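Local coordinates for ABC transporter, solute-binding protein (Staphylococcus aureus, PDB 6LKK) that binds glucose 6-phosphate as an extracellular solute-binding lipoprotein of the ABC transporter type and takes part in two-component signal transmission, at residues Thr93-Met98 with Gln244-Glu249; Gly110-Arg115 with Lys181-Leu186; Lys128-Asn133 with Ser171-Asp176; Thr238-Gln243 with Lys257-Gln262. All blocks are in the same frame, centred on the assembly; numbering follows the deposited sequence.

Contact 1: Thr93-Met98 with Gln244-Glu249; sequences TSFLLM and QRLVAE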
loop_
_atom_site.group_PDB
_atom_site.type_symbol
_atom_site.label_atom_id
_atom_site.label_comp_id
_atom_site.label_asym_id
_atom_site.label_seq_id
_atom_site.Cartn_x
_atom_site.Cartn_y
_atom_site.Cartn_z
ATOM N N THR A 93 12.131 1.272 -7.801
ATOM C CA THR A 93 12.050 2.725 -7.753
ATOM C C THR A 93 10.866 3.108 -6.877
ATOM O O THR A 93 9.758 2.603 -7.075
ATOM C CB THR A 93 11.870 3.314 -9.155
ATOM O OG1 THR A 93 12.958 2.918 -9.997
ATOM C CG2 THR A 93 11.793 4.840 -9.109
ATOM N N SER A 94 11.094 3.993 -5.912
ATOM C CA SER A 94 9.988 4.463 -5.088
ATOM C C SER A 94 8.996 5.241 -5.943
ATOM O O SER A 94 9.380 5.957 -6.872
ATOM C CB SER A 94 10.509 5.328 -3.943
ATOM O OG SER A 94 11.289 4.547 -3.053
ATOM N N PHE A 95 7.706 5.091 -5.618
ATOM C CA PHE A 95 6.625 5.591 -6.461
ATOM C C PHE A 95 5.664 6.502 -5.706
ATOM O O PHE A 95 5.365 7.607 -6.169
ATOM C CB PHE A 95 5.867 4.408 -7.068
ATOM C CG PHE A 95 4.586 4.789 -7.758
ATOM C CD1 PHE A 95 4.577 5.748 -8.757
ATOM C CD2 PHE A 95 3.390 4.171 -7.416
ATOM C CE1 PHE A 95 3.406 6.096 -9.394
ATOM C CE2 PHE A 95 2.213 4.514 -8.049
ATOM C CZ PHE A 95 2.220 5.476 -9.042
ATOM N N LEU A 96 5.161 6.050 -4.556
ATOM C CA LEU A 96 4.203 6.822 -3.775
ATOM C C LEU A 96 4.410 6.528 -2.298
ATOM O O LEU A 96 4.960 5.490 -1.922
ATOM C CB LEU A 96 2.751 6.499 -4.151
ATOM C CG LEU A 96 2.162 7.026 -5.461
ATOM C CD1 LEU A 96 0.718 6.558 -5.570
ATOM C CD2 LEU A 96 2.238 8.546 -5.560
ATOM N N LEU A 97 3.953 7.457 -1.464
ATOM C CA LEU A 97 3.900 7.268 -0.022
ATOM C C LEU A 97 2.459 6.974 0.369
ATOM O O LEU A 97 1.554 7.742 0.030
ATOM C CB LEU A 97 4.406 8.508 0.716
ATOM C CG LEU A 97 5.789 9.007 0.294
ATOM C CD1 LEU A 97 6.136 10.285 1.030
ATOM C CD2 LEU A 97 6.843 7.944 0.541
ATOM N N MET A 98 2.246 5.863 1.070
ATOM C CA MET A 98 0.898 5.411 1.413
ATOM C C MET A 98 0.810 5.152 2.908
ATOM O O MET A 98 1.265 4.098 3.388
ATOM C CB MET A 98 0.522 4.157 0.636
ATOM C CG MET A 98 -0.949 3.792 0.748
ATOM S SD MET A 98 -2.016 4.958 -0.107
ATOM C CE MET A 98 -1.642 4.524 -1.800
ATOM N N GLN A 244 2.076 14.925 -9.974
ATOM C CA GLN A 244 1.237 16.070 -9.633
ATOM C C GLN A 244 -0.232 15.774 -9.913
ATOM O O GLN A 244 -1.113 16.179 -9.143
ATOM C CB GLN A 244 1.708 17.295 -10.418
ATOM C CG GLN A 244 0.947 18.578 -10.135
ATOM C CD GLN A 244 1.263 19.172 -8.773
ATOM O OE1 GLN A 244 2.367 19.026 -8.257
ATOM N NE2 GLN A 244 0.288 19.853 -8.187
ATOM N N ARG A 245 -0.514 15.061 -11.008
ATOM C CA ARG A 245 -1.890 14.686 -11.319
ATOM C C ARG A 245 -2.459 13.750 -10.261
ATOM O O ARG A 245 -3.628 13.871 -9.879
ATOM C CB ARG A 245 -1.959 14.027 -12.697
ATOM C CG ARG A 245 -1.981 14.992 -13.872
ATOM C CD ARG A 245 -2.020 14.223 -15.183
ATOM N NE ARG A 245 -0.823 14.456 -15.988
ATOM C CZ ARG A 245 -0.327 13.595 -16.874
ATOM N NH1 ARG A 245 -0.909 12.419 -17.077
ATOM N NH2 ARG A 245 0.766 13.911 -17.554
ATOM N N LEU A 246 -1.653 12.797 -9.784
ATOM C CA LEU A 246 -2.128 11.878 -8.755
ATOM C C LEU A 246 -2.397 12.609 -7.447
ATOM O O LEU A 246 -3.371 12.308 -6.748
ATOM C CB LEU A 246 -1.110 10.755 -8.548
ATOM C CG LEU A 246 -0.964 9.774 -9.714
ATOM C CD1 LEU A 246 0.238 8.865 -9.512
ATOM C CD2 LEU A 246 -2.235 8.949 -9.869
ATOM N N VAL A 247 -1.543 13.570 -7.096
ATOM C CA VAL A 247 -1.773 14.374 -5.899
ATOM C C VAL A 247 -3.064 15.172 -6.040
ATOM O O VAL A 247 -3.923 15.167 -5.149
ATOM C CB VAL A 247 -0.565 15.293 -5.638
ATOM C CG1 VAL A 247 -0.872 16.316 -4.552
ATOM C CG2 VAL A 247 0.650 14.466 -5.252
ATOM N N ALA A 248 -3.218 15.871 -7.167
ATOM C CA ALA A 248 -4.368 16.751 -7.344
ATOM C C ALA A 248 -5.677 15.976 -7.316
ATOM O O ALA A 248 -6.648 16.405 -6.680
ATOM C CB ALA A 248 -4.234 17.522 -8.657
ATOM N N GLU A 249 -5.727 14.829 -7.993
ATOM C CA GLU A 249 -6.992 14.125 -8.154
ATOM C C GLU A 249 -7.323 13.230 -6.966
ATOM O O GLU A 249 -8.501 13.086 -6.624
ATOM C CB GLU A 249 -6.973 13.296 -9.438
ATOM C CG GLU A 249 -8.222 12.447 -9.632
ATOM C CD GLU A 249 -8.369 11.932 -11.051
ATOM O OE1 GLU A 249 -9.396 11.282 -11.342
ATOM O OE2 GLU A 249 -7.462 12.177 -11.875
#

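Contact 2: Gly110-Arg115 with Lys181-Leu186; sequences GDIKIR and KYYAGL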
loop_
_atom_site.group_PDB
_atom_site.type_symbol
_atom_site.label_atom_id
_atom_site.label_comp_id
_atom_site.label_asym_id
_atom_site.label_seq_id
_atom_site.Cartn_x
_atom_site.Cartn_y
_atom_site.Cartn_z
ATOM N N GLY A 110 -21.051 5.531 17.325
ATOM C CA GLY A 110 -21.678 6.160 18.475
ATOM C C GLY A 110 -20.640 6.883 19.311
ATOM O O GLY A 110 -19.802 7.630 18.792
ATOM N N ASP A 111 -20.681 6.655 20.620
ATOM C CA ASP A 111 -19.776 7.315 21.551
ATOM C C ASP A 111 -18.463 6.566 21.743
ATOM O O ASP A 111 -17.632 7.007 22.542
ATOM C CB ASP A 111 -20.462 7.497 22.908
ATOM C CG ASP A 111 -21.622 8.472 22.848
ATOM O OD1 ASP A 111 -21.575 9.409 22.022
ATOM O OD2 ASP A 111 -22.582 8.299 23.629
ATOM N N ILE A 112 -18.254 5.452 21.039
ATOM C CA ILE A 112 -17.009 4.704 21.168
ATOM C C ILE A 112 -15.859 5.546 20.633
ATOM O O ILE A 112 -15.912 6.046 19.503
ATOM C CB ILE A 112 -17.096 3.367 20.416
ATOM C CG1 ILE A 112 -18.260 2.518 20.933
ATOM C CG2 ILE A 112 -15.785 2.596 20.554
ATOM C CD1 ILE A 112 -18.617 1.366 20.016
ATOM N N LYS A 113 -14.804 5.688 21.435
ATOM C CA LYS A 113 -13.607 6.409 21.021
ATOM C C LYS A 113 -12.607 5.448 20.391
ATOM O O LYS A 113 -12.283 4.408 20.974
ATOM C CB LYS A 113 -12.954 7.120 22.208
ATOM C CG LYS A 113 -13.783 8.222 22.852
ATOM C CD LYS A 113 -12.883 9.145 23.674
ATOM C CE LYS A 113 -13.453 9.472 25.050
ATOM N NZ LYS A 113 -12.373 9.781 26.035
ATOM N N ILE A 114 -12.110 5.801 19.209
ATOM C CA ILE A 114 -11.087 5.021 18.517
ATOM C C ILE A 114 -10.037 6.006 18.017
ATOM O O ILE A 114 -10.234 6.673 16.995
ATOM C CB ILE A 114 -11.656 4.184 17.368
ATOM C CG1 ILE A 114 -12.692 3.189 17.907
ATOM C CG2 ILE A 114 -10.534 3.435 16.665
ATOM C CD1 ILE A 114 -13.469 2.455 16.838
ATOM N N ARG A 115 -8.919 6.096 18.735
ATOM C CA ARG A 115 -7.805 6.956 18.364
ATOM C C ARG A 115 -6.608 6.188 17.822
ATOM O O ARG A 115 -5.695 6.813 17.270
ATOM C CB ARG A 115 -7.341 7.784 19.572
ATOM C CG ARG A 115 -8.195 9.005 19.882
ATOM C CD ARG A 115 -9.549 8.638 20.466
ATOM N NE ARG A 115 -10.310 9.834 20.824
ATOM C CZ ARG A 115 -10.270 10.437 22.010
ATOM N NH1 ARG A 115 -10.999 11.523 22.218
ATOM N NH2 ARG A 115 -9.516 9.960 22.990
ATOM N N LYS A 181 -20.675 -3.809 8.247
ATOM C CA LYS A 181 -20.510 -5.158 8.775
ATOM C C LYS A 181 -19.517 -5.191 9.928
ATOM O O LYS A 181 -19.593 -6.085 10.779
ATOM C CB LYS A 181 -20.064 -6.110 7.663
ATOM C CG LYS A 181 -19.960 -7.560 8.111
ATOM C CD LYS A 181 -19.540 -8.470 6.971
ATOM C CE LYS A 181 -19.498 -9.920 7.420
ATOM N NZ LYS A 181 -19.006 -10.827 6.349
ATOM N N TYR A 182 -18.589 -4.237 9.973
ATOM C CA TYR A 182 -17.631 -4.125 11.059
ATOM C C TYR A 182 -17.595 -2.688 11.554
ATOM O O TYR A 182 -17.839 -1.746 10.795
ATOM C CB TYR A 182 -16.221 -4.551 10.624
ATOM C CG TYR A 182 -16.116 -5.997 10.203
ATOM C CD1 TYR A 182 -16.097 -7.017 11.146
ATOM C CD2 TYR A 182 -16.030 -6.341 8.863
ATOM C CE1 TYR A 182 -16.000 -8.341 10.761
ATOM C CE2 TYR A 182 -15.933 -7.662 8.471
ATOM C CZ TYR A 182 -15.918 -8.657 9.423
ATOM O OH TYR A 182 -15.821 -9.974 9.035
ATOM N N TYR A 183 -17.280 -2.532 12.839
ATOM C CA TYR A 183 -17.148 -1.201 13.417
ATOM C C TYR A 183 -15.892 -0.497 12.927
ATOM O O TYR A 183 -15.882 0.733 12.798
ATOM C CB TYR A 183 -17.134 -1.293 14.943
ATOM C CG TYR A 183 -18.506 -1.387 15.565
ATOM C CD1 TYR A 183 -19.421 -2.342 15.141
ATOM C CD2 TYR A 183 -18.885 -0.524 16.582
ATOM C CE1 TYR A 183 -20.677 -2.428 15.709
ATOM C CE2 TYR A 183 -20.137 -0.603 17.159
ATOM C CZ TYR A 183 -21.028 -1.558 16.719
ATOM O OH TYR A 183 -22.278 -1.640 17.290
ATOM N N ALA A 184 -14.828 -1.246 12.655
ATOM C CA ALA A 184 -13.571 -0.638 12.248
ATOM C C ALA A 184 -12.704 -1.695 11.583
ATOM O O ALA A 184 -12.968 -2.896 11.681
ATOM C CB ALA A 184 -12.842 -0.004 13.441
ATOM N N GLY A 185 -11.663 -1.230 10.896
ATOM C CA GLY A 185 -10.772 -2.138 10.200
ATOM C C GLY A 185 -9.430 -1.497 9.928
ATOM O O GLY A 185 -9.251 -0.286 10.069
ATOM N N LEU A 186 -8.482 -2.342 9.525
ATOM C CA LEU A 186 -7.126 -1.913 9.204
ATOM C C LEU A 186 -6.981 -1.826 7.689
ATOM O O LEU A 186 -7.082 -2.840 6.991
ATOM C CB LEU A 186 -6.102 -2.878 9.798
ATOM C CG LEU A 186 -6.159 -3.079 11.314
ATOM C CD1 LEU A 186 -4.933 -3.849 11.769
ATOM C CD2 LEU A 186 -6.265 -1.760 12.063
#

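Contact 3: Lys128-Asn133 with Ser171-Asp176; sequences KIAYSN and SKVIED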
loop_
_atom_site.group_PDB
_atom_site.type_symbol
_atom_site.label_atom_id
_atom_site.label_comp_id
_atom_site.label_asym_id
_atom_site.label_seq_id
_atom_site.Cartn_x
_atom_site.Cartn_y
_atom_site.Cartn_z
ATOM N N LYS A 128 -15.592 -7.404 16.160
ATOM C CA LYS A 128 -16.222 -6.436 15.274
ATOM C C LYS A 128 -15.192 -5.556 14.575
ATOM O O LYS A 128 -15.533 -4.483 14.068
ATOM C CB LYS A 128 -17.222 -5.590 16.062
ATOM C CG LYS A 128 -18.278 -6.434 16.768
ATOM C CD LYS A 128 -19.334 -5.590 17.458
ATOM C CE LYS A 128 -20.361 -6.471 18.152
ATOM N NZ LYS A 128 -21.528 -5.695 18.656
ATOM N N ILE A 129 -13.939 -6.006 14.537
ATOM C CA ILE A 129 -12.842 -5.326 13.862
ATOM C C ILE A 129 -12.288 -6.274 12.811
ATOM O O ILE A 129 -12.233 -7.488 13.036
ATOM C CB ILE A 129 -11.733 -4.919 14.856
ATOM C CG1 ILE A 129 -12.330 -4.194 16.064
ATOM C CG2 ILE A 129 -10.676 -4.067 14.163
ATOM C CD1 ILE A 129 -13.118 -2.953 15.711
ATOM N N ALA A 130 -11.868 -5.727 11.671
ATOM C CA ALA A 130 -11.384 -6.537 10.562
ATOM C C ALA A 130 -9.996 -6.090 10.119
ATOM O O ALA A 130 -9.622 -4.923 10.257
ATOM C CB ALA A 130 -12.340 -6.477 9.367
ATOM N N TYR A 131 -9.239 -7.043 9.580
ATOM C CA TYR A 131 -7.954 -6.772 8.950
ATOM C C TYR A 131 -7.716 -7.844 7.897
ATOM O O TYR A 131 -8.425 -8.850 7.845
ATOM C CB TYR A 131 -6.812 -6.733 9.972
ATOM C CG TYR A 131 -6.479 -8.073 10.593
ATOM C CD1 TYR A 131 -7.326 -8.661 11.522
ATOM C CD2 TYR A 131 -5.310 -8.741 10.259
ATOM C CE1 TYR A 131 -7.021 -9.883 12.093
ATOM C CE2 TYR A 131 -4.996 -9.961 10.825
ATOM C CZ TYR A 131 -5.854 -10.527 11.742
ATOM O OH TYR A 131 -5.534 -11.744 12.303
ATOM N N SER A 132 -6.714 -7.621 7.051
ATOM C CA SER A 132 -6.429 -8.543 5.961
ATOM C C SER A 132 -5.202 -9.401 6.262
ATOM O O SER A 132 -4.325 -9.036 7.049
ATOM C CB SER A 132 -6.238 -7.789 4.640
ATOM O OG SER A 132 -5.275 -6.760 4.752
ATOM N N ASN A 133 -5.162 -10.560 5.610
ATOM C CA ASN A 133 -4.161 -11.599 5.824
ATOM C C ASN A 133 -2.743 -11.041 5.748
ATOM O O ASN A 133 -2.308 -10.618 4.669
ATOM C CB ASN A 133 -4.337 -12.699 4.779
ATOM C CG ASN A 133 -3.489 -13.922 5.068
ATOM O OD1 ASN A 133 -2.565 -13.875 5.877
ATOM N ND2 ASN A 133 -3.797 -15.026 4.396
ATOM N N SER A 171 -9.079 -4.994 0.357
ATOM C CA SER A 171 -10.197 -4.139 -0.025
ATOM C C SER A 171 -11.519 -4.626 0.551
ATOM O O SER A 171 -12.467 -3.839 0.631
ATOM C CB SER A 171 -10.290 -4.031 -1.546
ATOM O OG SER A 171 -9.301 -3.143 -2.041
ATOM N N LYS A 172 -11.607 -5.892 0.966
ATOM C CA LYS A 172 -12.807 -6.337 1.665
ATOM C C LYS A 172 -12.933 -5.662 3.025
ATOM O O LYS A 172 -14.049 -5.498 3.533
ATOM C CB LYS A 172 -12.798 -7.858 1.827
ATOM C CG LYS A 172 -14.130 -8.448 2.283
ATOM C CD LYS A 172 -15.194 -8.309 1.205
ATOM C CE LYS A 172 -16.482 -9.020 1.585
ATOM N NZ LYS A 172 -17.535 -8.830 0.549
ATOM N N VAL A 173 -11.810 -5.250 3.621
ATOM C CA VAL A 173 -11.858 -4.586 4.920
ATOM C C VAL A 173 -12.623 -3.273 4.819
ATOM O O VAL A 173 -13.585 -3.039 5.558
ATOM C CB VAL A 173 -10.434 -4.368 5.468
ATOM C CG1 VAL A 173 -10.482 -3.601 6.782
ATOM C CG2 VAL A 173 -9.721 -5.703 5.660
ATOM N N ILE A 174 -12.207 -2.390 3.909
ATOM C CA ILE A 174 -12.883 -1.100 3.802
ATOM C C ILE A 174 -14.317 -1.289 3.328
ATOM O O ILE A 174 -15.231 -0.599 3.794
ATOM C CB ILE A 174 -12.109 -0.138 2.881
ATOM C CG1 ILE A 174 -12.806 1.227 2.825
ATOM C CG2 ILE A 174 -11.989 -0.703 1.471
ATOM C CD1 ILE A 174 -12.942 1.927 4.166
ATOM N N GLU A 175 -14.546 -2.225 2.402
ATOM C CA GLU A 175 -15.905 -2.454 1.923
ATOM C C GLU A 175 -16.831 -2.820 3.075
ATOM O O GLU A 175 -17.917 -2.248 3.223
ATOM C CB GLU A 175 -15.926 -3.553 0.858
ATOM C CG GLU A 175 -17.336 -3.841 0.342
ATOM C CD GLU A 175 -17.395 -4.938 -0.699
ATOM O OE1 GLU A 175 -16.345 -5.533 -1.017
ATOM O OE2 GLU A 175 -18.510 -5.206 -1.200
ATOM N N ASP A 176 -16.414 -3.775 3.907
ATOM C CA ASP A 176 -17.291 -4.264 4.965
ATOM C C ASP A 176 -17.407 -3.267 6.110
ATOM O O ASP A 176 -18.458 -3.194 6.754
ATOM C CB ASP A 176 -16.791 -5.618 5.470
ATOM C CG ASP A 176 -17.105 -6.748 4.506
ATOM O OD1 ASP A 176 -17.832 -6.507 3.518
ATOM O OD2 ASP A 176 -16.623 -7.878 4.732
#

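Contact 4: Thr238-Gln243 with Lys257-Gln262; sequences TSRSVQ and KDVSEQ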
loop_
_atom_site.group_PDB
_atom_site.type_symbol
_atom_site.label_atom_id
_atom_site.label_comp_id
_atom_site.label_asym_id
_atom_site.label_seq_id
_atom_site.Cartn_x
_atom_site.Cartn_y
_atom_site.Cartn_z
ATOM N N THR A 238 6.767 8.048 -12.527
ATOM C CA THR A 238 7.567 8.751 -11.534
ATOM C C THR A 238 7.868 10.188 -11.938
ATOM O O THR A 238 8.650 10.859 -11.256
ATOM C CB THR A 238 8.874 7.997 -11.278
ATOM O OG1 THR A 238 9.616 7.879 -12.499
ATOM C CG2 THR A 238 8.586 6.608 -10.731
ATOM N N SER A 239 7.259 10.676 -13.015
ATOM C CA SER A 239 7.516 12.020 -13.505
ATOM C C SER A 239 6.765 13.055 -12.673
ATOM O O SER A 239 5.787 12.752 -11.983
ATOM C CB SER A 239 7.110 12.143 -14.974
ATOM O OG SER A 239 5.701 12.105 -15.121
ATOM N N ARG A 240 7.230 14.303 -12.758
ATOM C CA ARG A 240 6.614 15.376 -11.985
ATOM C C ARG A 240 5.157 15.580 -12.385
ATOM O O ARG A 240 4.272 15.655 -11.525
ATOM C CB ARG A 240 7.402 16.677 -12.159
ATOM C CG ARG A 240 6.902 17.813 -11.258
ATOM C CD ARG A 240 7.378 19.184 -11.719
ATOM N NE ARG A 240 7.040 19.432 -13.117
ATOM C CZ ARG A 240 5.812 19.682 -13.564
ATOM N NH1 ARG A 240 4.782 19.720 -12.727
ATOM N NH2 ARG A 240 5.612 19.887 -14.858
ATOM N N SER A 241 4.882 15.685 -13.688
ATOM C CA SER A 241 3.527 16.033 -14.108
ATOM C C SER A 241 2.538 14.934 -13.740
ATOM O O SER A 241 1.410 15.222 -13.326
ATOM C CB SER A 241 3.488 16.321 -15.610
ATOM O OG SER A 241 3.796 15.168 -16.371
ATOM N N VAL A 242 2.943 13.671 -13.866
ATOM C CA VAL A 242 2.043 12.573 -13.533
ATOM C C VAL A 242 1.857 12.473 -12.023
ATOM O O VAL A 242 0.738 12.282 -11.534
ATOM C CB VAL A 242 2.568 11.258 -14.136
ATOM C CG1 VAL A 242 1.755 10.068 -13.652
ATOM C CG2 VAL A 242 2.540 11.339 -15.655
ATOM N N GLN A 243 2.945 12.602 -11.261
ATOM C CA GLN A 243 2.829 12.610 -9.806
ATOM C C GLN A 243 1.939 13.758 -9.340
ATOM O O GLN A 243 1.130 13.595 -8.419
ATOM C CB GLN A 243 4.217 12.714 -9.175
ATOM C CG GLN A 243 5.076 11.466 -9.342
ATOM C CD GLN A 243 4.921 10.479 -8.201
ATOM O OE1 GLN A 243 4.896 10.861 -7.031
ATOM N NE2 GLN A 243 4.820 9.197 -8.539
ATOM N N LYS A 257 10.158 15.693 -4.657
ATOM C CA LYS A 257 10.306 16.966 -3.956
ATOM C C LYS A 257 9.558 18.093 -4.653
ATOM O O LYS A 257 9.102 19.032 -3.990
ATOM C CB LYS A 257 11.785 17.343 -3.854
ATOM C CG LYS A 257 12.662 16.390 -3.064
ATOM C CD LYS A 257 14.126 16.613 -3.425
ATOM C CE LYS A 257 15.033 16.609 -2.210
ATOM N NZ LYS A 257 16.459 16.793 -2.609
ATOM N N ASP A 258 9.440 18.036 -5.981
ATOM C CA ASP A 258 8.915 19.141 -6.773
ATOM C C ASP A 258 7.436 18.973 -7.098
ATOM O O ASP A 258 6.966 19.457 -8.135
ATOM C CB ASP A 258 9.726 19.306 -8.061
ATOM C CG ASP A 258 9.768 18.041 -8.898
ATOM O OD1 ASP A 258 9.172 17.027 -8.484
ATOM O OD2 ASP A 258 10.406 18.059 -9.973
ATOM N N VAL A 259 6.690 18.307 -6.222
ATOM C CA VAL A 259 5.266 18.068 -6.415
ATOM C C VAL A 259 4.521 18.538 -5.174
ATOM O O VAL A 259 5.001 18.369 -4.046
ATOM C CB VAL A 259 4.978 16.579 -6.702
ATOM C CG1 VAL A 259 3.479 16.292 -6.677
ATOM C CG2 VAL A 259 5.571 16.188 -8.046
ATOM N N SER A 260 3.342 19.118 -5.389
ATOM C CA SER A 260 2.548 19.659 -4.296
ATOM C C SER A 260 2.253 18.597 -3.244
ATOM O O SER A 260 2.227 17.395 -3.524
ATOM C CB SER A 260 1.222 20.212 -4.822
ATOM O OG SER A 260 1.430 21.256 -5.749
ATOM N N GLU A 261 2.030 19.068 -2.022
ATOM C CA GLU A 261 1.396 18.290 -0.970
ATOM C C GLU A 261 -0.065 18.707 -0.888
ATOM O O GLU A 261 -0.371 19.902 -0.826
ATOM C CB GLU A 261 2.090 18.510 0.375
ATOM C CG GLU A 261 3.540 18.064 0.406
ATOM C CD GLU A 261 4.256 18.489 1.675
ATOM O OE1 GLU A 261 3.596 19.035 2.585
ATOM O OE2 GLU A 261 5.485 18.281 1.762
ATOM N N GLN A 262 -0.963 17.727 -0.904
ATOM C CA GLN A 262 -2.394 17.985 -0.852
ATOM C C GLN A 262 -3.040 16.950 0.053
ATOM O O GLN A 262 -2.796 15.752 -0.102
ATOM C CB GLN A 262 -3.010 17.929 -2.254
ATOM C CG GLN A 262 -4.465 18.347 -2.329
ATOM C CD GLN A 262 -5.023 18.218 -3.733
ATOM O OE1 GLN A 262 -4.560 18.888 -4.659
ATOM N NE2 GLN A 262 -6.007 17.346 -3.904
HETATM O O HOH W 1 4.657 19.647 -9.708
#

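Contact 1: Thr93-Met98 with Gln244-Glu249
Phe95 and Leu96 form a classic beta bulge in strand 92-105, and Leu246 of helix 240-250 packs against the pair. Both bulge residues face Asp216 on the antiparallel strand 213-221. Phe95 takes a helical psi of -51°, as the first residue of such a bulge does.

Every approach within 4.5 Å from the helix side is made by one methyl, Leu246 CD1. It lies 4.0 Å from Phe95 CZ, the ring's far end. The same methyl is 4.4 Å from Leu96 CD2. The Phe95 and Leu246 side chains cross at about a right angle. The Phe95 ring swings out opposite the backbone N (chi1 170°) and lies beside Leu96, whose CG sits 3.6 Å above one ring face, toward the rim. The pair presents a joint apolar surface to the helix. Leu96 CA and Leu246 CA stay 9.5 Å apart. Ile17 of helix 11-25 also touches Leu246, and Tyr9 of the ligand pocket touches Phe95. Asp216 binds glucose 6-phosphate, and Met98 further along the same strand touches it, so the bulge lies close to the pocket. The arrangement is a helix packed on a sheet next to the ligand pocket of a solute-binding protein.

Contact 2: Gly110-Arg115 with Lys181-Leu186
Ile112 reaches from the loop 110-115 to the ring of Tyr183, which comes just before strand 184-188. Its CB points toward the partner segment but is still 6.0 Å from Tyr183 CE2. CG1 stands anti to the carbonyl carbon (chi1 -58°) and carries the chain inward, to 5.2 Å from Tyr183 CE2. Only CD1 makes the touch. It lies 3.8 Å from Tyr183 CE2 and 3.9 Å from Tyr183 CD2. The methyl sits at the ring edge, near the ring plane, so it meets the rim of the aromatic and not its face. The two side chains cross at about a right angle.

Two residues on, Ile114 repeats the shape. Its extended chi2 of 171° sends CD1 out to Ala184 CB, at 4.2 Å. The isoleucine tip meets the single methyl of Ala184, the first residue of the strand. Here the backbones are nearer than at Ile112, with Ile114 CA and Ala184 CA 8.8 Å apart. Val104 of strand 92-105 touches both Ile114 and Ala184, and Leu125 touches both Ile114 and Tyr183.

The contact thus joins a loop after strand 92-105 to the start of strand 184-188, far from the sugar site. It is held by dispersion between methyls and a ring rim. Between the two segments the fit is one of apolar shape; their directional bonds go elsewhere, such as Tyr183 backbone with Asn105 and Lys128.

Contact 3: Lys128-Asn133 with Ser171-Asp176
Val173 of helix 170-178 packs on Ala130, Tyr131 and Ser132 of strand 129-132, just behind the phosphosugar pocket. The helix belongs to a beta-alpha-beta crossover. It joins the parallel strands 165-167 and 184-188, and strand 129-132 lies between them in the sheet. Helix and strand run nearly antiparallel, at 157°, with the axes of strand 129-132 and helix 171-176 approaching to 7.5 Å.

Val173 carries the contact with both methyls. CG1 is anti to the backbone N (chi1 177°) and comes to 3.8 Å from Ala130 O; Ala130 CB is 4.3 Å away. CG2 rests on the next peptide link, 3.7 Å from Tyr131 C and 3.8 Å from Ser132 N. It also has Ser132 CB at 4.2 Å. The valine thus spreads along the strand backbone. The small side chains of Ala130 and Ser132 allow this close approach, while the Tyr131 CB points away from the helix.

Ser132 OG is hydrogen-bonded to the hydroxyl of Thr170, a residue that binds glucose 6-phosphate. This makes Ser132 second-shell, its side chain about 5 Å from the bound ligand. Along the helix, the exposed Lys172 makes long salt bridges with Glu175 and the buried Asp176.

The chemistry is divided: buried methyls lie against backbone, the charges group along the helix, and the Ser132 hydroxyl links the strand to the ligand shell through Thr170, with a weak second bond to Thr137.

Contact 4: Thr238-Gln243 with Lys257-Gln262
Asp258 lies across the alkyl part of Arg240, at the start of helix 240-250. Its CG sits between the backbone N and carbonyl carbon (chi1 56°), and its carboxylate meets methylenes rather than the guanidinium. OD1 is 3.7 Å from Arg240 CG. OD2 is 3.7 Å from Arg240 CD. The carboxylate and guanidinium planes are 84° apart, and Arg240 NE is 4.8 Å from Asp258 OD2, too far for a salt bridge. The acid is paired instead with Arg256, through OD1. The Asp258 carbonyl also comes to Arg240, with O 3.5 Å from CG. It accepts from a water at 2.8 Å, and that water accepts in turn from Arg240 NH1 at 3.0 Å. The water lies at the guanidinium edge, in its plane. A bend at chi3 (54°) brings the arginine tip round to it.

Val259 is the buried residue of the segment. Its CG2 sits over the first turn of the helix, 3.8 Å from Arg240 O and 3.9 Å from Gln243 CB. CG1 turns to the carbonyl end of Gln243. The Gln243 amide is occupied elsewhere, with OE1 bonded to Ser254 OG. Further on, the backbone N of Ser260 bonds to Gln244 OE1, and Gln262 NE2 to Asp251 OD1.

Val259, packed on Gln243 CB and the arginine methylenes, supplies the buried apolar part. The arginine and aspartate at the rim are joined through water and methylene packing, and their opposite charges probably attract only weakly at this separation.

The four contacts fall into two groups. Contacts 1 and 4 share helix 240-250, and their centres are about 7 Å apart. They join where Gln243 NE2 lies 2.9 Å from Phe95 O. Contacts 2 and 3 have centres about 12 Å apart and meet on the neighbouring strands 129-132 and 184-188. Tyr183 N is 2.9 Å from Lys128 O, and Lys181 N is 2.7 Å from Asp176 O. Contacts 1 and 3 lie on opposite sides of the chain's centre, their centres about 24 Å apart. Both approach the bound glucose 6-phosphate, which Met98 touches: the Phe95 side chain is about 7 Å from it and Ser132 about 5 Å. Contact 2 is remote from the sugar.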